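Local atomic coordinates of MP-4 (PDB entry 5DSS), a protein that belongs to the Kunitz-type trypsin and protease inhibitor family and contributes to snake venom neutralization by Mucuna pruriens seeds through an indirect, antibody-mediated mechanism. Residues L35-P46 with F84-E92. Residues are numbered along the deposited sequence; the frame is centred on the assembly and turned at random.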
ATOM      1  N   LEU A  35       9.294   0.298  -2.205  1.00 19.35           N
ATOM      2  CA  LEU A  35       8.330   1.320  -2.569  1.00 17.06           C
ATOM      3  C   LEU A  35       8.584   2.722  -1.980  1.00 17.30           C
ATOM      4  O   LEU A  35       9.110   2.872  -0.868  1.00 17.28           O
ATOM      5  CB  LEU A  35       6.902   0.924  -2.171  1.00 16.14           C
ATOM      6  CG  LEU A  35       6.368   0.351  -0.850  1.00 14.99           C
ATOM      7  CD1 LEU A  35       6.586   1.218   0.378  1.00 14.29           C
ATOM      8  CD2 LEU A  35       4.882   0.074  -1.025  1.00 14.17           C
ATOM      9  N   ARG A  36       8.207   3.741  -2.752  1.00 16.79           N
ATOM     10  CA  ARG A  36       8.300   5.112  -2.301  1.00 16.36           C
ATOM     11  C   ARG A  36       7.379   6.028  -3.085  1.00 16.72           C
ATOM     12  O   ARG A  36       6.572   5.551  -3.897  1.00 15.59           O
ATOM     13  CB  ARG A  36       9.753   5.549  -2.483  1.00 17.19           C
ATOM     14  CG  ARG A  36      10.691   4.538  -3.145  1.00 17.31           C
ATOM     15  CD  ARG A  36      10.212   4.113  -4.516  1.00 17.78           C
ATOM     16  NE  ARG A  36      10.764   4.951  -5.574  1.00 18.26           N
ATOM     17  CZ  ARG A  36      10.666   4.657  -6.866  1.00 19.19           C
ATOM     18  NH1 ARG A  36      11.185   5.461  -7.798  1.00 19.77           N
ATOM     19  NH2 ARG A  36      10.133   3.502  -7.228  1.00 20.30           N
ATOM     20  N   LEU A  37       7.504   7.335  -2.830  1.00 16.99           N
ATOM     21  CA  LEU A  37       6.910   8.344  -3.702  1.00 17.89           C
ATOM     22  C   LEU A  37       7.917   8.407  -4.797  1.00 19.02           C
ATOM     23  O   LEU A  37       9.088   8.711  -4.553  1.00 20.81           O
ATOM     24  CB  LEU A  37       6.859   9.729  -3.053  1.00 16.28           C
ATOM     25  CG  LEU A  37       5.640  10.189  -2.289  1.00 15.06           C
ATOM     26  CD1 LEU A  37       4.371  10.076  -3.114  1.00 13.81           C
ATOM     27  CD2 LEU A  37       5.570   9.391  -1.012  1.00 14.93           C
ATOM     28  N   GLY A  38       7.485   8.094  -5.994  1.00 19.62           N
ATOM     29  CA  GLY A  38       8.437   7.949  -7.061  1.00 22.78           C
ATOM     30  C   GLY A  38       8.133   8.879  -8.189  1.00 24.48           C
ATOM     31  O   GLY A  38       7.081   9.532  -8.211  1.00 25.34           O
ATOM     32  N   LYS A  39       9.015   8.914  -9.152  1.00 26.15           N
ATOM     33  CA  LYS A  39       8.763   9.700 -10.302  1.00 28.69           C
ATOM     34  C   LYS A  39       8.103   8.805 -11.411  1.00 30.83           C
ATOM     35  O   LYS A  39       8.595   7.761 -11.848  1.00 28.63           O
ATOM     36  CB  LYS A  39      10.028  10.518 -10.688  1.00 27.84           C
ATOM     37  CG  LYS A  39       9.793  11.824 -11.447  1.00 26.50           C
ATOM     38  CD  LYS A  39      10.843  12.113 -12.503  1.00 25.24           C
ATOM     39  CE  LYS A  39      11.899  13.090 -12.034  1.00 24.73           C
ATOM     40  NZ  LYS A  39      12.815  13.633 -13.051  1.00 24.13           N
ATOM     41  N   THR A  40       6.912   9.235 -11.779  1.00 32.38           N
ATOM     42  CA  THR A  40       6.166   8.623 -12.870  1.00 36.24           C
ATOM     43  C   THR A  40       5.266   9.703 -13.484  1.00 39.61           C
ATOM     44  O   THR A  40       4.690  10.514 -12.754  1.00 38.70           O
ATOM     45  CB  THR A  40       5.379   7.384 -12.383  1.00 35.14           C
ATOM     46  OG1 THR A  40       6.103   6.191 -12.718  1.00 32.23           O
ATOM     47  CG2 THR A  40       3.985   7.323 -13.005  1.00 34.11           C
ATOM     48  N   ARG A  41       5.156   9.701 -14.814  1.00 41.49           N
ATOM     49  CA  ARG A  41       4.375  10.679 -15.589  1.00 41.96           C
ATOM     50  C   ARG A  41       4.911  12.105 -15.437  1.00 42.96           C
ATOM     51  O   ARG A  41       6.109  12.307 -15.235  1.00 44.97           O
ATOM     52  CB  ARG A  41       2.877  10.602 -15.265  1.00 30.83           C
ATOM     53  CG  ARG A  41       1.982  10.785 -16.482  1.00 28.83           C
ATOM     54  CD  ARG A  41       0.662  10.058 -16.296  1.00 27.46           C
ATOM     55  NE  ARG A  41       0.387   9.137 -17.399  1.00 27.37           N
ATOM     56  CZ  ARG A  41       1.317   8.491 -18.101  1.00 27.77           C
ATOM     57  NH1 ARG A  41       2.608   8.646 -17.821  1.00 26.04           N
ATOM     58  NH2 ARG A  41       0.949   7.679 -19.086  1.00 26.11           N
ATOM     59  N   ASN A  42       4.039  13.097 -15.549  1.00 42.62           N
ATOM     60  CA  ASN A  42       4.487  14.464 -15.352  1.00 42.26           C
ATOM     61  C   ASN A  42       3.853  15.282 -14.208  1.00 42.17           C
ATOM     62  O   ASN A  42       3.545  14.741 -13.136  1.00 39.65           O
ATOM     63  CB  ASN A  42       4.695  15.236 -16.642  1.00 41.78           C
ATOM     64  CG  ASN A  42       6.116  15.116 -17.166  1.00 42.97           C
ATOM     65  OD1 ASN A  42       7.061  15.621 -16.558  1.00 41.86           O
ATOM     66  ND2 ASN A  42       6.274  14.449 -18.304  1.00 44.81           N
ATOM     67  N   LEU A  43       3.796  16.562 -14.351  1.00 42.41           N
ATOM     68  CA  LEU A  43       3.652  17.357 -13.182  1.00 42.99           C
ATOM     69  C   LEU A  43       2.574  17.570 -12.102  1.00 45.15           C
ATOM     70  O   LEU A  43       2.866  17.295 -10.957  1.00 50.52           O
ATOM     71  CB  LEU A  43       4.310  18.725 -13.564  1.00 40.81           C
ATOM     72  CG  LEU A  43       4.040  20.123 -13.019  1.00 37.93           C
ATOM     73  CD1 LEU A  43       5.052  20.357 -11.915  1.00 36.83           C
ATOM     74  CD2 LEU A  43       4.359  21.053 -14.182  1.00 39.44           C
ATOM     75  N   ASN A  44       1.306  17.809 -12.356  1.00 44.42           N
ATOM     76  CA  ASN A  44       0.516  18.108 -11.145  1.00 42.83           C
ATOM     77  C   ASN A  44       0.611  16.939 -10.148  1.00 41.40           C
ATOM     78  O   ASN A  44       1.058  15.850 -10.517  1.00 42.57           O
ATOM     79  CB  ASN A  44      -0.903  18.615 -11.374  1.00 43.69           C
ATOM     80  CG  ASN A  44      -1.045  20.127 -11.235  1.00 44.88           C
ATOM     81  OD1 ASN A  44      -1.725  20.632 -10.340  1.00 41.69           O
ATOM     82  ND2 ASN A  44      -0.345  20.861 -12.106  1.00 41.51           N
ATOM     83  N   CYS A  45       0.449  17.229  -8.868  1.00 38.73           N
ATOM     84  CA  CYS A  45       1.148  16.510  -7.822  1.00 38.24           C
ATOM     85  C   CYS A  45       1.079  14.994  -7.745  1.00 36.34           C
ATOM     86  O   CYS A  45       0.021  14.393  -7.600  1.00 38.96           O
ATOM     87  CB  CYS A  45       0.955  17.194  -6.474  1.00 39.47           C
ATOM     88  SG  CYS A  45       2.154  18.529  -6.379  1.00 42.91           S
ATOM     89  N   PRO A  46       2.301  14.429  -7.784  1.00 32.86           N
ATOM     90  CA  PRO A  46       2.540  13.004  -7.784  1.00 30.67           C
ATOM     91  C   PRO A  46       1.752  12.278  -6.723  1.00 28.48           C
ATOM     92  O   PRO A  46       1.940  12.432  -5.509  1.00 27.86           O
ATOM     93  CB  PRO A  46       4.038  12.916  -7.561  1.00 30.93           C
ATOM     94  CG  PRO A  46       4.532  14.060  -8.400  1.00 33.04           C
ATOM     95  CD  PRO A  46       3.488  15.147  -8.286  1.00 32.97           C
ATOM     96  N   PHE A  84       2.206   7.310   3.913  1.00 13.84           N
ATOM     97  CA  PHE A  84       3.665   7.415   4.088  1.00 12.88           C
ATOM     98  C   PHE A  84       3.905   8.377   5.237  1.00 13.69           C
ATOM     99  O   PHE A  84       2.975   9.025   5.727  1.00 12.42           O
ATOM    100  CB  PHE A  84       4.351   7.987   2.841  1.00 11.03           C
ATOM    101  CG  PHE A  84       4.584   6.992   1.753  1.00  9.33           C
ATOM    102  CD1 PHE A  84       5.486   5.958   1.921  1.00  8.94           C
ATOM    103  CD2 PHE A  84       3.931   7.099   0.543  1.00  7.67           C
ATOM    104  CE1 PHE A  84       5.735   5.050   0.891  1.00  7.40           C
ATOM    105  CE2 PHE A  84       4.166   6.198  -0.473  1.00  5.39           C
ATOM    106  CZ  PHE A  84       5.067   5.171  -0.306  1.00  7.17           C
ATOM    107  N   THR A  85       5.167   8.490   5.633  1.00 15.74           N
ATOM    108  CA  THR A  85       5.558   9.331   6.757  1.00 17.10           C
ATOM    109  C   THR A  85       5.891  10.780   6.412  1.00 19.21           C
ATOM    110  O   THR A  85       6.042  11.589   7.328  1.00 20.36           O
ATOM    111  CB  THR A  85       6.739   8.698   7.467  1.00 16.60           C
ATOM    112  OG1 THR A  85       6.331   7.416   7.950  1.00 16.17           O
ATOM    113  CG2 THR A  85       7.200   9.555   8.617  1.00 17.17           C
ATOM    114  N   GLU A  86       6.097  11.094   5.135  1.00 21.42           N
ATOM    115  CA  GLU A  86       6.225  12.468   4.639  1.00 23.76           C
ATOM    116  C   GLU A  86       5.689  12.676   3.209  1.00 25.11           C
ATOM    117  O   GLU A  86       6.200  12.131   2.290  1.00 24.78           O
ATOM    118  CB  GLU A  86       7.674  12.942   4.740  1.00 23.59           C
ATOM    119  CG  GLU A  86       7.817  14.422   4.971  1.00 24.47           C
ATOM    120  CD  GLU A  86       9.186  14.917   4.662  1.00 26.11           C
ATOM    121  OE1 GLU A  86      10.066  14.068   4.642  1.00 26.58           O
ATOM    122  OE2 GLU A  86       9.357  16.130   4.460  1.00 25.70           O
ATOM    123  N   LYS A  87       4.699  13.516   3.015  1.00 25.96           N
ATOM    124  CA  LYS A  87       4.112  13.810   1.694  1.00 28.09           C
ATOM    125  C   LYS A  87       4.998  14.706   0.829  1.00 28.74           C
ATOM    126  O   LYS A  87       5.740  15.526   1.370  1.00 31.03           O
ATOM    127  CB  LYS A  87       2.715  14.425   1.870  1.00 27.17           C
ATOM    128  CG  LYS A  87       2.672  15.635   2.793  1.00 27.40           C
ATOM    129  CD  LYS A  87       1.387  16.429   2.612  1.00 26.63           C
ATOM    130  CE  LYS A  87       1.434  17.779   3.314  1.00 25.64           C
ATOM    131  NZ  LYS A  87       0.195  18.555   2.993  1.00 24.36           N
ATOM    132  N   PRO A  88       4.983  14.570  -0.511  1.00 29.31           N
ATOM    133  CA  PRO A  88       5.682  15.564  -1.373  1.00 31.19           C
ATOM    134  C   PRO A  88       4.848  16.756  -1.024  1.00 31.30           C
ATOM    135  O   PRO A  88       3.611  16.625  -0.929  1.00 33.45           O
ATOM    136  CB  PRO A  88       5.382  15.088  -2.791  1.00 31.49           C
ATOM    137  CG  PRO A  88       5.124  13.618  -2.649  1.00 31.19           C
ATOM    138  CD  PRO A  88       4.513  13.399  -1.288  1.00 30.18           C
ATOM    139  N   ASN A  89       5.465  17.915  -0.844  1.00 28.94           N
ATOM    140  CA  ASN A  89       4.806  18.994  -0.120  1.00 28.09           C
ATOM    141  C   ASN A  89       3.445  19.397  -0.695  1.00 28.85           C
ATOM    142  O   ASN A  89       2.605  19.977   0.013  1.00 29.27           O
ATOM    143  CB  ASN A  89       5.747  20.194   0.063  1.00 24.62           C
ATOM    144  CG  ASN A  89       6.869  19.892   1.042  1.00 22.60           C
ATOM    145  OD1 ASN A  89       7.316  18.743   1.151  1.00 21.28           O
ATOM    146  ND2 ASN A  89       7.326  20.913   1.769  1.00 18.87           N
ATOM    147  N   CYS A  90       3.217  19.043  -1.952  1.00 30.75           N
ATOM    148  CA  CYS A  90       2.102  19.620  -2.704  1.00 32.78           C
ATOM    149  C   CYS A  90       0.857  18.852  -3.019  1.00 29.70           C
ATOM    150  O   CYS A  90      -0.135  19.426  -3.462  1.00 27.98           O
ATOM    151  CB  CYS A  90       2.641  20.268  -3.977  1.00 37.02           C
ATOM    152  SG  CYS A  90       1.468  20.128  -5.321  1.00 45.77           S
ATOM    153  N   ALA A  91       0.907  17.564  -2.781  1.00 28.31           N
ATOM    154  CA  ALA A  91      -0.312  16.821  -2.743  1.00 27.13           C
ATOM    155  C   ALA A  91      -0.864  17.134  -1.353  1.00 24.70           C
ATOM    156  O   ALA A  91      -0.118  17.500  -0.441  1.00 23.64           O
ATOM    157  CB  ALA A  91      -0.021  15.346  -2.938  1.00 28.85           C
ATOM    158  N   GLU A  92      -2.175  17.045  -1.213  1.00 24.28           N
ATOM    159  CA  GLU A  92      -2.833  17.357   0.045  1.00 24.82           C
ATOM    160  C   GLU A  92      -2.434  16.426   1.225  1.00 24.78           C
ATOM    161  O   GLU A  92      -1.855  16.887   2.204  1.00 26.87           O
ATOM    162  CB  GLU A  92      -4.344  17.405  -0.176  1.00 23.85           C
ATOM    163  CG  GLU A  92      -4.734  18.199  -1.416  1.00 23.47           C
ATOM    164  CD  GLU A  92      -5.705  19.333  -1.108  1.00 23.13           C
ATOM    165  OE1 GLU A  92      -6.647  19.127  -0.306  1.00 22.81           O
ATOM    166  OE2 GLU A  92      -5.515  20.442  -1.661  1.00 21.45           O
TER
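C45 and C90 are joined by a disulfide, SG to SG 2.0 Å. It ties the end of 35-46 to the type I turn that runs from P88 to A91. Beside it, CB of C45 packs 4.1 Å from CB of A91. The turn carries a weak backbone hydrogen bond from A91 N to P88 O. Within 84-92, NZ of K87 also bonds to the backbone O of E92 at 2.8 Å, approaching from 25° outside the carbonyl plane.

The other end of the contact is apolar and is built on L37 and F84. CB of F84 points toward 35-46. CG lies anti to the carbonyl carbon (chi1 -81°), which carries the ring to strand 35-37. CG and CD2 lie beside CD2 of L37, and CD2 is the nearest ring atom to that methyl. CE2 continues along the same methyl. CZ reaches the backbone of the strand, 3.7 Å from C of R36. CE1, across the ring from CD2, meets CD1 of L35 at 4.0 Å. L37 divides its branches: CD2 goes to F84, while CG and CD1 press against CG and CD of P88, with CG of L37 3.5 Å from CG of P88.

Strand 35-37 is an outermost strand of a four-stranded antiparallel sheet, pairing with 49-51. F84 also packs edge-to-face on W96 and touches L60 and V49. The apolar half lays the loop before strand 97-99 against the sheet's edge strand; the disulfide ties it to the loop that follows that strand. A disulfide joining these regions is consistent with the Kunitz-type inhibitor fold. No hydrogen bond crosses between the segments. The tie at C45 therefore rests largely on the disulfide and would probably be sensitive to reduction, while the F84 end depends on apolar burial.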